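Local coordinates for protein BtGH115A (PDB 5BY3) that acts as a 4-O-methyl-alpha-glucuronidase of glycoside hydrolase family GH115, with specificity for decorated arabinogalactans, at residues Lys92-Met97 / Gln156-Glu161; Thr181-Asp186 / Pro193-Arg198; Glu528-Tyr533 / Leu573-Leu578. All blocks are in the same frame, centred on the assembly; numbering follows the deposited sequence.

Interaction 1 of 3, residues Lys92-Met97 / Gln156-Glu161; sequences KKQAFM and QSPSVE
The side chains of Phe96 and Gln156 run alongside each other off the same face of the sheet, and the methylene CB of Gln156 lies over one face of the ring, 3.9 Å from its centroid, in a CH-pi contact. They form an antiparallel hydrogen-bonded pair: Phe96 N donates to Gln156 O at 3.0 Å and Gln156 N to Phe96 O at 2.8 Å, which fixes where both side chains leave the sheet. The strand pairing ends here, though Ala95 still lies close to Ser157, its CA 3.3 Å from Gln156 O; beyond that the side chains of Lys93 and Gln94 make the bonds. Pro158 offers an apolar ring to Gln94, whose CB is 3.8 Å from Pro158 CG. With CG beside the backbone N (chi1 -58°) and an extended chain, Gln94 carries NE2 to Glu161 O at 2.8 Å, a nearly straight bond on a lone pair in the carbonyl plane. Lys93, bent at chi2 (143°), packs CD on CG of Glu161 and is long enough to put NZ on Pro158 O at 3.1 Å, from above the carbonyl plane. A water joins this NZ to Ser159 O. The contact pairs edge strand 155-156 with strand 96-100 of the N-terminal mixed sheet. Tyr118 of helix 113-126 touches Gln94 and Phe96, Trp452 of helix 441-452 packs on Phe96 and Pro158, and the chain then enters strand 162-166 of the parallel eight-stranded sheet.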
ATOM      1  N   LYS A  92      -5.018   5.145  27.797  1.00 80.74           N
ATOM      2  CA  LYS A  92      -4.075   4.937  26.670  1.00 79.93           C
ATOM      3  C   LYS A  92      -4.730   4.191  25.487  1.00 76.41           C
ATOM      4  O   LYS A  92      -5.678   3.425  25.677  1.00 73.50           O
ATOM      5  CB  LYS A  92      -2.833   4.179  27.153  1.00 71.76           C
ATOM      6  CG  LYS A  92      -1.539   4.751  26.632  1.00 70.37           C
ATOM      7  CD  LYS A  92      -0.390   3.792  26.855  1.00 71.61           C
ATOM      8  CE  LYS A  92       0.826   4.243  26.057  1.00 82.93           C
ATOM      9  NZ  LYS A  92       1.984   3.315  26.188  1.00 92.15           N
ATOM     10  N   LYS A  93      -4.228   4.411  24.275  1.00 71.74           N
ATOM     11  CA  LYS A  93      -4.958   3.973  23.074  1.00 73.46           C
ATOM     12  C   LYS A  93      -4.491   2.621  22.480  1.00 65.47           C
ATOM     13  O   LYS A  93      -3.318   2.445  22.167  1.00 59.46           O
ATOM     14  CB  LYS A  93      -4.980   5.093  22.010  1.00 84.74           C
ATOM     15  CG  LYS A  93      -3.609   5.634  21.555  1.00 91.50           C
ATOM     16  CD  LYS A  93      -3.609   5.954  20.054  1.00 87.69           C
ATOM     17  CE  LYS A  93      -2.291   6.545  19.572  1.00 88.14           C
ATOM     18  NZ  LYS A  93      -2.007   6.221  18.143  1.00 83.77           N
ATOM     19  N   GLN A  94      -5.426   1.673  22.369  1.00 61.98           N
ATOM     20  CA  GLN A  94      -5.265   0.391  21.630  1.00 51.86           C
ATOM     21  C   GLN A  94      -4.013  -0.407  22.062  1.00 53.26           C
ATOM     22  O   GLN A  94      -3.255  -0.932  21.219  1.00 51.56           O
ATOM     23  CB  GLN A  94      -5.263   0.643  20.106  1.00 49.97           C
ATOM     24  CG  GLN A  94      -6.486   1.329  19.527  1.00 47.68           C
ATOM     25  CD  GLN A  94      -6.283   1.727  18.068  1.00 53.03           C
ATOM     26  OE1 GLN A  94      -5.830   0.921  17.256  1.00 48.78           O
ATOM     27  NE2 GLN A  94      -6.597   2.985  17.734  1.00 48.35           N
ATOM     28  N   ALA A  95      -3.783  -0.456  23.371  1.00 49.94           N
ATOM     29  CA  ALA A  95      -2.504  -0.899  23.920  1.00 50.14           C
ATOM     30  C   ALA A  95      -2.640  -2.149  24.762  1.00 46.57           C
ATOM     31  O   ALA A  95      -3.728  -2.447  25.239  1.00 51.94           O
ATOM     32  CB  ALA A  95      -1.829   0.221  24.709  1.00 46.42           C
ATOM     33  N   PHE A  96      -1.539  -2.892  24.898  1.00 40.68           N
ATOM     34  CA  PHE A  96      -1.506  -4.088  25.710  1.00 39.44           C
ATOM     35  C   PHE A  96      -0.163  -4.293  26.370  1.00 40.97           C
ATOM     36  O   PHE A  96       0.885  -3.839  25.845  1.00 44.47           O
ATOM     37  CB  PHE A  96      -1.920  -5.335  24.920  1.00 38.52           C
ATOM     38  CG  PHE A  96      -0.971  -5.697  23.792  1.00 36.57           C
ATOM     39  CD1 PHE A  96       0.155  -6.459  24.030  1.00 34.67           C
ATOM     40  CD2 PHE A  96      -1.254  -5.324  22.482  1.00 40.75           C
ATOM     41  CE1 PHE A  96       1.017  -6.800  22.997  1.00 41.28           C
ATOM     42  CE2 PHE A  96      -0.405  -5.676  21.422  1.00 40.46           C
ATOM     43  CZ  PHE A  96       0.735  -6.402  21.687  1.00 43.03           C
HETATM   44  N   MSE A  97      -0.240  -4.978  27.514  1.00 43.36           N
HETATM   45  CA  MSE A  97       0.870  -5.504  28.278  1.00 49.09           C
HETATM   46  C   MSE A  97       0.749  -7.007  28.295  1.00 53.90           C
HETATM   47  O   MSE A  97      -0.336  -7.578  28.543  1.00 50.73           O
HETATM   48  CB  MSE A  97       0.719  -5.046  29.708  1.00 54.19           C
HETATM   49  CG  MSE A  97       1.559  -3.807  29.971  1.00 76.62           C
HETATM   50 SE   MSE A  97       1.763  -3.698  31.921  1.00 92.08          SE
HETATM   51  CE  MSE A  97       3.302  -2.470  32.098  1.00 85.53           C
ATOM     52  N   GLN A 156       2.914  -2.922  24.115  1.00 54.08           N
ATOM     53  CA  GLN A 156       2.763  -2.371  22.747  1.00 52.98           C
ATOM     54  C   GLN A 156       1.600  -1.394  22.606  1.00 52.91           C
ATOM     55  O   GLN A 156       0.654  -1.463  23.383  1.00 58.24           O
ATOM     56  CB  GLN A 156       2.651  -3.498  21.698  1.00 55.71           C
ATOM     57  CG  GLN A 156       3.977  -4.052  21.177  1.00 53.78           C
ATOM     58  CD  GLN A 156       3.808  -5.266  20.271  1.00 53.16           C
ATOM     59  OE1 GLN A 156       4.369  -6.328  20.537  1.00 51.97           O
ATOM     60  NE2 GLN A 156       3.032  -5.118  19.208  1.00 52.31           N
ATOM     61  N   SER A 157       1.682  -0.519  21.594  1.00 47.67           N
ATOM     62  CA  SER A 157       0.700   0.520  21.262  1.00 47.71           C
ATOM     63  C   SER A 157       0.967   0.998  19.828  1.00 48.01           C
ATOM     64  O   SER A 157       2.127   1.017  19.398  1.00 53.27           O
ATOM     65  CB  SER A 157       0.839   1.724  22.212  1.00 47.31           C
ATOM     66  OG  SER A 157       2.203   2.102  22.373  1.00 50.46           O
ATOM     67  N   PRO A 158      -0.081   1.426  19.099  1.00 45.55           N
ATOM     68  CA  PRO A 158       0.104   1.830  17.697  1.00 48.27           C
ATOM     69  C   PRO A 158       0.718   3.230  17.483  1.00 51.97           C
ATOM     70  O   PRO A 158       0.348   4.204  18.181  1.00 52.86           O
ATOM     71  CB  PRO A 158      -1.333   1.772  17.127  1.00 47.96           C
ATOM     72  CG  PRO A 158      -2.178   2.064  18.303  1.00 45.47           C
ATOM     73  CD  PRO A 158      -1.511   1.378  19.462  1.00 42.95           C
ATOM     74  N   SER A 159       1.628   3.314  16.505  1.00 49.32           N
ATOM     75  CA  SER A 159       2.125   4.572  15.964  1.00 43.73           C
ATOM     76  C   SER A 159       1.000   5.349  15.239  1.00 46.39           C
ATOM     77  O   SER A 159       0.903   6.566  15.363  1.00 46.38           O
ATOM     78  CB  SER A 159       3.249   4.303  14.984  1.00 46.65           C
ATOM     79  OG  SER A 159       4.458   3.939  15.633  1.00 55.17           O
ATOM     80  N   VAL A 160       0.141   4.645  14.498  1.00 47.42           N
ATOM     81  CA  VAL A 160      -0.970   5.286  13.766  1.00 45.89           C
ATOM     82  C   VAL A 160      -2.302   4.822  14.348  1.00 48.09           C
ATOM     83  O   VAL A 160      -2.478   3.613  14.645  1.00 52.42           O
ATOM     84  CB  VAL A 160      -0.823   5.084  12.236  1.00 44.77           C
ATOM     85  CG1 VAL A 160      -2.016   5.639  11.436  1.00 40.01           C
ATOM     86  CG2 VAL A 160       0.487   5.723  11.751  1.00 41.39           C
ATOM     87  N   GLU A 161      -3.215   5.782  14.554  1.00 46.19           N
ATOM     88  CA  GLU A 161      -4.461   5.518  15.313  1.00 45.43           C
ATOM     89  C   GLU A 161      -5.512   4.698  14.529  1.00 41.09           C
ATOM     90  O   GLU A 161      -6.129   3.767  15.088  1.00 34.75           O
ATOM     91  CB  GLU A 161      -5.083   6.802  15.913  1.00 46.11           C
ATOM     92  CG  GLU A 161      -5.913   6.489  17.160  1.00 51.94           C
ATOM     93  CD  GLU A 161      -6.788   7.616  17.713  1.00 54.92           C
ATOM     94  OE1 GLU A 161      -6.757   8.751  17.201  1.00 56.03           O
ATOM     95  OE2 GLU A 161      -7.522   7.347  18.696  1.00 61.16           O
TER
HETATM   96  O   HOH W   1      -1.396   8.241  16.251  1.00 40.07           O

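Interaction 2 of 3, residues Thr181-Asp186 / Pro193-Arg198; sequences TYEPSD and PRTNER
The carboxylate of Glu183 meets the first turn of helix 193-205 with both oxygens. OE1 accepts twice from one residue: from Thr195 OG1 at 2.7 Å, on its anti lone pair, and from Thr195 N at 2.8 Å, from above the carboxylate plane. OE2 takes Arg194 N at 3.0 Å, again from above that plane. A glutamate suits the spot because the first-turn amides have no acceptor within their own helix, and its negative charge probably interacts well with the positive end of the helix dipole. Its CG is anti to the backbone N (chi1 -166°) and the chain is extended, which carries the carboxylate across. Pro193 fits the helix start, having no N-H to satisfy. The hydroxyl of Thr195 is also bonded to Ser178 OG, linking helix 193-205 to helix 174-182. Further along, the hydroxyl of Tyr182 extends far enough to accept from Arg198 NE at 2.9 Å, nearly straight and in the guanidinium plane; ring and guanidinium planes stand 62° apart. Around these bonds, CG of Arg198 lies 3.7 Å from CZ of Tyr182, and CB of Arg194 packs 3.5 Å from CD of Glu183. Trp134 meets the Tyr182 ring edge-to-face and Arg198 by cation-pi. The contact thus joins the C-terminal end of helix 174-182 to the N-terminal end of helix 193-205, whose Pro193 and Glu197 touch helix 228-235.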
ATOM      1  N   THR A 181     -16.196 -18.719  -5.929  1.00 51.20           N
ATOM      2  CA  THR A 181     -15.315 -19.719  -5.364  1.00 47.43           C
ATOM      3  C   THR A 181     -15.401 -19.911  -3.855  1.00 52.58           C
ATOM      4  O   THR A 181     -15.570 -21.039  -3.394  1.00 54.18           O
ATOM      5  CB  THR A 181     -13.878 -19.473  -5.756  1.00 46.46           C
ATOM      6  OG1 THR A 181     -13.812 -19.225  -7.166  1.00 42.19           O
ATOM      7  CG2 THR A 181     -13.055 -20.694  -5.396  1.00 40.90           C
ATOM      8  N   TYR A 182     -15.311 -18.830  -3.082  1.00 54.20           N
ATOM      9  CA  TYR A 182     -15.274 -18.965  -1.630  1.00 45.68           C
ATOM     10  C   TYR A 182     -16.612 -18.925  -0.917  1.00 50.15           C
ATOM     11  O   TYR A 182     -16.843 -19.707   0.002  1.00 45.32           O
ATOM     12  CB  TYR A 182     -14.307 -17.960  -1.002  1.00 47.42           C
ATOM     13  CG  TYR A 182     -14.190 -18.159   0.483  1.00 42.00           C
ATOM     14  CD1 TYR A 182     -13.608 -19.310   1.000  1.00 44.27           C
ATOM     15  CD2 TYR A 182     -14.724 -17.227   1.368  1.00 39.36           C
ATOM     16  CE1 TYR A 182     -13.531 -19.516   2.373  1.00 47.18           C
ATOM     17  CE2 TYR A 182     -14.654 -17.414   2.739  1.00 42.20           C
ATOM     18  CZ  TYR A 182     -14.051 -18.559   3.233  1.00 46.55           C
ATOM     19  OH  TYR A 182     -13.968 -18.746   4.579  1.00 44.99           O
ATOM     20  N   GLU A 183     -17.473 -17.983  -1.295  1.00 53.23           N
ATOM     21  CA  GLU A 183     -18.802 -17.878  -0.689  1.00 53.04           C
ATOM     22  C   GLU A 183     -19.810 -17.752  -1.831  1.00 54.49           C
ATOM     23  O   GLU A 183     -20.290 -16.632  -2.107  1.00 55.68           O
ATOM     24  CB  GLU A 183     -18.842 -16.653   0.198  1.00 59.83           C
ATOM     25  CG  GLU A 183     -20.009 -16.559   1.165  1.00 61.95           C
ATOM     26  CD  GLU A 183     -20.002 -15.240   1.906  1.00 64.76           C
ATOM     27  OE1 GLU A 183     -19.044 -14.454   1.701  1.00 66.58           O
ATOM     28  OE2 GLU A 183     -20.939 -14.986   2.695  1.00 61.28           O
ATOM     29  N   PRO A 184     -20.093 -18.884  -2.535  1.00 55.76           N
ATOM     30  CA  PRO A 184     -20.869 -18.836  -3.791  1.00 57.40           C
ATOM     31  C   PRO A 184     -22.263 -18.255  -3.530  1.00 59.03           C
ATOM     32  O   PRO A 184     -22.965 -18.681  -2.619  1.00 58.65           O
ATOM     33  CB  PRO A 184     -20.945 -20.312  -4.212  1.00 57.59           C
ATOM     34  CG  PRO A 184     -19.821 -20.989  -3.480  1.00 52.48           C
ATOM     35  CD  PRO A 184     -19.746 -20.280  -2.172  1.00 52.84           C
ATOM     36  N   SER A 185     -22.622 -17.221  -4.260  1.00 57.71           N
ATOM     37  CA  SER A 185     -23.883 -16.567  -4.002  1.00 59.46           C
ATOM     38  C   SER A 185     -24.617 -16.357  -5.312  1.00 57.78           C
ATOM     39  O   SER A 185     -24.011 -16.281  -6.380  1.00 49.44           O
ATOM     40  CB  SER A 185     -23.680 -15.259  -3.226  1.00 60.88           C
ATOM     41  OG  SER A 185     -24.887 -14.522  -3.163  1.00 62.77           O
ATOM     42  N   ASP A 186     -25.933 -16.299  -5.222  1.00 61.15           N
ATOM     43  CA  ASP A 186     -26.724 -16.071  -6.413  1.00 66.81           C
ATOM     44  C   ASP A 186     -27.083 -14.612  -6.717  1.00 69.46           C
ATOM     45  O   ASP A 186     -27.366 -14.291  -7.878  1.00 69.48           O
ATOM     46  CB  ASP A 186     -27.913 -17.017  -6.458  1.00 68.84           C
ATOM     47  CG  ASP A 186     -27.588 -18.287  -7.227  1.00 75.53           C
ATOM     48  OD1 ASP A 186     -26.889 -18.184  -8.275  1.00 76.86           O
ATOM     49  OD2 ASP A 186     -28.025 -19.378  -6.795  1.00 70.00           O
ATOM     50  N   PRO A 193     -21.043 -12.176   4.061  1.00 52.88           N
ATOM     51  CA  PRO A 193     -20.513 -12.172   5.422  1.00 49.15           C
ATOM     52  C   PRO A 193     -19.282 -13.063   5.598  1.00 46.38           C
ATOM     53  O   PRO A 193     -18.318 -12.640   6.251  1.00 55.48           O
ATOM     54  CB  PRO A 193     -21.710 -12.656   6.293  1.00 49.17           C
ATOM     55  CG  PRO A 193     -22.693 -13.286   5.327  1.00 47.99           C
ATOM     56  CD  PRO A 193     -22.475 -12.567   4.012  1.00 48.81           C
ATOM     57  N   ARG A 194     -19.314 -14.272   5.052  1.00 46.23           N
ATOM     58  CA  ARG A 194     -18.217 -15.242   5.242  1.00 50.17           C
ATOM     59  C   ARG A 194     -16.890 -14.720   4.650  1.00 46.78           C
ATOM     60  O   ARG A 194     -15.855 -14.748   5.312  1.00 49.39           O
ATOM     61  CB  ARG A 194     -18.611 -16.660   4.749  1.00 51.69           C
ATOM     62  CG  ARG A 194     -18.763 -17.729   5.840  1.00 51.46           C
ATOM     63  CD  ARG A 194     -20.103 -17.707   6.553  1.00 60.58           C
ATOM     64  NE  ARG A 194     -20.172 -16.665   7.589  1.00 70.89           N
ATOM     65  CZ  ARG A 194     -21.292 -16.069   8.022  1.00 71.99           C
ATOM     66  NH1 ARG A 194     -22.481 -16.400   7.514  1.00 66.62           N
ATOM     67  NH2 ARG A 194     -21.224 -15.115   8.956  1.00 66.59           N
ATOM     68  N   THR A 195     -16.930 -14.165   3.445  1.00 46.55           N
ATOM     69  CA  THR A 195     -15.746 -13.487   2.895  1.00 43.89           C
ATOM     70  C   THR A 195     -15.222 -12.346   3.808  1.00 45.15           C
ATOM     71  O   THR A 195     -14.012 -12.262   4.080  1.00 47.55           O
ATOM     72  CB  THR A 195     -16.020 -12.998   1.488  1.00 41.47           C
ATOM     73  OG1 THR A 195     -16.597 -14.081   0.739  1.00 39.60           O
ATOM     74  CG2 THR A 195     -14.742 -12.492   0.825  1.00 36.01           C
ATOM     75  N   ASN A 196     -16.125 -11.520   4.325  1.00 42.11           N
ATOM     76  CA  ASN A 196     -15.723 -10.407   5.189  1.00 44.44           C
ATOM     77  C   ASN A 196     -15.090 -10.835   6.524  1.00 48.57           C
ATOM     78  O   ASN A 196     -14.072 -10.264   6.939  1.00 47.66           O
ATOM     79  CB  ASN A 196     -16.859  -9.386   5.344  1.00 44.97           C
ATOM     80  CG  ASN A 196     -16.982  -8.480   4.128  1.00 48.85           C
ATOM     81  OD1 ASN A 196     -16.218  -7.511   3.975  1.00 50.99           O
ATOM     82  ND2 ASN A 196     -17.913  -8.808   3.226  1.00 44.84           N
ATOM     83  N   GLU A 197     -15.642 -11.877   7.158  1.00 48.87           N
ATOM     84  CA  GLU A 197     -14.995 -12.460   8.330  1.00 46.46           C
ATOM     85  C   GLU A 197     -13.540 -12.865   8.042  1.00 47.36           C
ATOM     86  O   GLU A 197     -12.652 -12.634   8.880  1.00 48.04           O
ATOM     87  CB  GLU A 197     -15.809 -13.621   8.880  1.00 50.60           C
ATOM     88  CG  GLU A 197     -17.180 -13.190   9.386  1.00 57.54           C
ATOM     89  CD  GLU A 197     -18.087 -14.360   9.749  1.00 65.16           C
ATOM     90  OE1 GLU A 197     -18.156 -15.340   8.956  1.00 61.01           O
ATOM     91  OE2 GLU A 197     -18.748 -14.278  10.814  1.00 61.89           O
ATOM     92  N   ARG A 198     -13.299 -13.447   6.857  1.00 43.20           N
ATOM     93  CA  ARG A 198     -11.949 -13.756   6.409  1.00 45.04           C
ATOM     94  C   ARG A 198     -11.036 -12.525   6.270  1.00 43.76           C
ATOM     95  O   ARG A 198      -9.898 -12.568   6.735  1.00 41.30           O
ATOM     96  CB  ARG A 198     -11.956 -14.554   5.103  1.00 45.48           C
ATOM     97  CG  ARG A 198     -12.236 -16.041   5.290  1.00 48.10           C
ATOM     98  CD  ARG A 198     -11.256 -16.775   6.204  1.00 43.80           C
ATOM     99  NE  ARG A 198     -11.635 -18.187   6.244  1.00 43.85           N
ATOM    100  CZ  ARG A 198     -11.079 -19.158   6.975  1.00 44.87           C
ATOM    101  NH1 ARG A 198     -10.057 -18.955   7.823  1.00 41.99           N
ATOM    102  NH2 ARG A 198     -11.585 -20.378   6.843  1.00 43.26           N
TER

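Interaction 3 of 3, residues Glu528-Tyr533 / Leu573-Leu578; sequences ERLNAY and LLYAQL
Leu530 of helix 523-543 reaches into the angle between Leu574 and Tyr575 of helix 552-580, in a near-antiparallel packing of the two helices. The axes of the two short segments approach to 11.2 Å with 150° between their directions, and 208 Å² is buried in all. The tight part is built round the methyls of Leu530. Both straddle CB of Leu574, each 4.1 Å from it, and CD1 alone also reaches the Tyr575 ring, obliquely and 3.7 Å from CE1, and Leu578, 4.2 Å from its CD1. A branched leucine suits the place, since one side chain can bracket a neighbour and still touch others. With an alanine here, Leu574 and the Tyr575 ring would probably lose their main partner from the facing helix, and a gap would be likely to open between the two helices. Elsewhere the fit is looser. Exposed Glu528 and Asn531 lie on the side of their helix that takes no part. Arg529 touches Leu574 mainly through CD, 4.0 Å from Leu574 CD1, which also lies at the edge of the guanidinium. That group goes on to bonds with Asn570 OD1 and Leu492 O, while CE2 of Tyr533 lies over the rim of one face. The chemistry implies that dispersion and burial of apolar carbon hold this pair of segments; the charged side chain that takes part, Arg529, is satisfied by residues beyond them.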
ATOM      1  N   GLU A 528      20.255  -6.823 -21.829  1.00 44.87           N
ATOM      2  CA  GLU A 528      20.679  -6.730 -20.439  1.00 48.29           C
ATOM      3  C   GLU A 528      19.477  -6.980 -19.502  1.00 45.66           C
ATOM      4  O   GLU A 528      19.564  -7.813 -18.599  1.00 53.59           O
ATOM      5  CB  GLU A 528      21.393  -5.387 -20.215  1.00 51.52           C
ATOM      6  CG  GLU A 528      22.051  -5.190 -18.860  1.00 70.80           C
ATOM      7  CD  GLU A 528      22.990  -3.990 -18.820  1.00 88.30           C
ATOM      8  OE1 GLU A 528      23.232  -3.365 -19.880  1.00 91.50           O
ATOM      9  OE2 GLU A 528      23.503  -3.668 -17.717  1.00 97.63           O
ATOM     10  N   ARG A 529      18.332  -6.347 -19.781  1.00 45.20           N
ATOM     11  CA  ARG A 529      17.119  -6.506 -18.970  1.00 39.70           C
ATOM     12  C   ARG A 529      16.571  -7.933 -19.141  1.00 42.12           C
ATOM     13  O   ARG A 529      16.241  -8.605 -18.148  1.00 45.10           O
ATOM     14  CB  ARG A 529      16.061  -5.412 -19.316  1.00 42.67           C
ATOM     15  CG  ARG A 529      14.797  -5.364 -18.429  1.00 42.78           C
ATOM     16  CD  ARG A 529      13.767  -4.292 -18.836  1.00 43.22           C
ATOM     17  NE  ARG A 529      12.466  -4.410 -18.133  1.00 39.44           N
ATOM     18  CZ  ARG A 529      12.181  -3.878 -16.926  1.00 39.19           C
ATOM     19  NH1 ARG A 529      13.083  -3.133 -16.253  1.00 34.46           N
ATOM     20  NH2 ARG A 529      10.970  -4.074 -16.397  1.00 35.21           N
ATOM     21  N   LEU A 530      16.456  -8.396 -20.386  1.00 39.61           N
ATOM     22  CA  LEU A 530      16.019  -9.795 -20.659  1.00 42.19           C
ATOM     23  C   LEU A 530      16.753 -10.872 -19.882  1.00 42.45           C
ATOM     24  O   LEU A 530      16.116 -11.825 -19.424  1.00 44.31           O
ATOM     25  CB  LEU A 530      16.045 -10.126 -22.164  1.00 42.23           C
ATOM     26  CG  LEU A 530      14.779  -9.606 -22.838  1.00 39.99           C
ATOM     27  CD1 LEU A 530      14.784  -9.798 -24.342  1.00 36.62           C
ATOM     28  CD2 LEU A 530      13.568 -10.248 -22.169  1.00 36.35           C
ATOM     29  N   ASN A 531      18.071 -10.678 -19.702  1.00 44.18           N
ATOM     30  CA  ASN A 531      18.944 -11.607 -18.988  1.00 45.06           C
ATOM     31  C   ASN A 531      18.871 -11.543 -17.494  1.00 47.33           C
ATOM     32  O   ASN A 531      18.914 -12.609 -16.845  1.00 48.53           O
ATOM     33  CB  ASN A 531      20.401 -11.476 -19.429  1.00 50.44           C
ATOM     34  CG  ASN A 531      20.714 -12.385 -20.602  1.00 63.95           C
ATOM     35  OD1 ASN A 531      21.101 -13.548 -20.422  1.00 75.39           O
ATOM     36  ND2 ASN A 531      20.485 -11.890 -21.810  1.00 57.27           N
ATOM     37  N   ALA A 532      18.777 -10.318 -16.951  1.00 39.99           N
ATOM     38  CA  ALA A 532      18.577 -10.124 -15.521  1.00 38.31           C
ATOM     39  C   ALA A 532      17.308 -10.876 -15.119  1.00 41.01           C
ATOM     40  O   ALA A 532      17.329 -11.616 -14.145  1.00 46.03           O
ATOM     41  CB  ALA A 532      18.512  -8.629 -15.139  1.00 35.72           C
ATOM     42  N   TYR A 533      16.243 -10.760 -15.921  1.00 41.63           N
ATOM     43  CA  TYR A 533      15.007 -11.493 -15.672  1.00 43.61           C
ATOM     44  C   TYR A 533      15.159 -13.020 -15.807  1.00 48.60           C
ATOM     45  O   TYR A 533      14.695 -13.770 -14.929  1.00 45.44           O
ATOM     46  CB  TYR A 533      13.818 -10.955 -16.497  1.00 42.89           C
ATOM     47  CG  TYR A 533      12.990  -9.855 -15.815  1.00 39.06           C
ATOM     48  CD1 TYR A 533      12.405 -10.058 -14.570  1.00 36.69           C
ATOM     49  CD2 TYR A 533      12.785  -8.625 -16.437  1.00 40.03           C
ATOM     50  CE1 TYR A 533      11.655  -9.082 -13.977  1.00 34.74           C
ATOM     51  CE2 TYR A 533      12.044  -7.618 -15.833  1.00 33.42           C
ATOM     52  CZ  TYR A 533      11.459  -7.869 -14.629  1.00 34.15           C
ATOM     53  OH  TYR A 533      10.732  -6.888 -14.031  1.00 33.46           O
ATOM     54  N   LEU A 573       6.792  -8.696 -24.316  1.00 40.59           N
ATOM     55  CA  LEU A 573       6.832  -7.354 -24.862  1.00 40.77           C
ATOM     56  C   LEU A 573       8.221  -7.003 -25.394  1.00 40.54           C
ATOM     57  O   LEU A 573       8.321  -6.315 -26.408  1.00 36.80           O
ATOM     58  CB  LEU A 573       6.252  -6.313 -23.839  1.00 41.83           C
ATOM     59  CG  LEU A 573       4.719  -6.511 -23.755  1.00 43.83           C
ATOM     60  CD1 LEU A 573       4.135  -6.460 -22.357  1.00 43.49           C
ATOM     61  CD2 LEU A 573       3.968  -5.601 -24.708  1.00 37.53           C
ATOM     62  N   LEU A 574       9.293  -7.466 -24.745  1.00 39.64           N
ATOM     63  CA  LEU A 574      10.616  -7.151 -25.288  1.00 43.59           C
ATOM     64  C   LEU A 574      11.000  -7.955 -26.542  1.00 45.08           C
ATOM     65  O   LEU A 574      11.575  -7.361 -27.466  1.00 45.08           O
ATOM     66  CB  LEU A 574      11.698  -7.173 -24.227  1.00 44.38           C
ATOM     67  CG  LEU A 574      11.522  -6.012 -23.263  1.00 45.63           C
ATOM     68  CD1 LEU A 574      12.588  -6.107 -22.188  1.00 46.39           C
ATOM     69  CD2 LEU A 574      11.600  -4.683 -23.991  1.00 43.68           C
ATOM     70  N   TYR A 575      10.678  -9.262 -26.595  1.00 39.97           N
ATOM     71  CA  TYR A 575      10.888 -10.047 -27.828  1.00 45.62           C
ATOM     72  C   TYR A 575      10.055  -9.461 -28.957  1.00 47.56           C
ATOM     73  O   TYR A 575      10.511  -9.375 -30.080  1.00 46.68           O
ATOM     74  CB  TYR A 575      10.501 -11.516 -27.676  1.00 48.35           C
ATOM     75  CG  TYR A 575      11.329 -12.382 -26.730  1.00 47.23           C
ATOM     76  CD1 TYR A 575      12.707 -12.195 -26.579  1.00 44.26           C
ATOM     77  CD2 TYR A 575      10.716 -13.460 -26.042  1.00 49.30           C
ATOM     78  CE1 TYR A 575      13.448 -12.993 -25.718  1.00 50.47           C
ATOM     79  CE2 TYR A 575      11.447 -14.283 -25.191  1.00 56.59           C
ATOM     80  CZ  TYR A 575      12.812 -14.056 -25.029  1.00 60.38           C
ATOM     81  OH  TYR A 575      13.528 -14.880 -24.171  1.00 66.93           O
ATOM     82  N   ALA A 576       8.826  -9.049 -28.633  1.00 49.08           N
ATOM     83  CA  ALA A 576       7.954  -8.363 -29.573  1.00 48.32           C
ATOM     84  C   ALA A 576       8.619  -7.115 -30.171  1.00 51.07           C
ATOM     85  O   ALA A 576       8.490  -6.858 -31.398  1.00 50.13           O
ATOM     86  CB  ALA A 576       6.643  -8.002 -28.897  1.00 48.82           C
ATOM     87  N   GLN A 577       9.332  -6.357 -29.319  1.00 42.48           N
ATOM     88  CA  GLN A 577      10.012  -5.143 -29.781  1.00 41.77           C
ATOM     89  C   GLN A 577      11.195  -5.501 -30.697  1.00 44.56           C
ATOM     90  O   GLN A 577      11.390  -4.863 -31.744  1.00 43.79           O
ATOM     91  CB  GLN A 577      10.447  -4.252 -28.621  1.00 39.02           C
ATOM     92  CG  GLN A 577      11.377  -3.114 -29.029  1.00 38.12           C
ATOM     93  CD  GLN A 577      11.422  -1.983 -28.031  1.00 39.87           C
ATOM     94  OE1 GLN A 577      10.587  -1.891 -27.131  1.00 41.55           O
ATOM     95  NE2 GLN A 577      12.389  -1.104 -28.191  1.00 36.97           N
ATOM     96  N   LEU A 578      11.972  -6.513 -30.295  1.00 45.71           N
ATOM     97  CA  LEU A 578      13.070  -7.034 -31.124  1.00 42.80           C
ATOM     98  C   LEU A 578      12.544  -7.616 -32.432  1.00 44.79           C
ATOM     99  O   LEU A 578      13.164  -7.395 -33.463  1.00 45.53           O
ATOM    100  CB  LEU A 578      13.908  -8.058 -30.383  1.00 40.65           C
ATOM    101  CG  LEU A 578      14.659  -7.611 -29.131  1.00 39.74           C
ATOM    102  CD1 LEU A 578      15.149  -8.847 -28.418  1.00 39.13           C
ATOM    103  CD2 LEU A 578      15.783  -6.630 -29.422  1.00 39.83           C
TER

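How the interactions relate
The three contacts follow one another along the chain; none nests in or crosses another. Interaction 1 closes a loop of 58 residues, which holds strand 106-110, helix 113-126 and strand 145-148, and so ties the N-terminal mixed sheet to the lead-in of the parallel eight-stranded sheet. Interaction 2 soon follows, closing the short connection 183-192 between two helices in the family 115 region, whose eight-stranded parallel sheet is consistent with a TIM-barrel fold. Interaction 3 closes 39 mostly helical residues by pairing the long helices 523-543 and 552-580. Nearest atoms of interactions 1 and 2 are about 17 Å apart, and interactions 1 and 3 lie on opposite sides of the chain's centre.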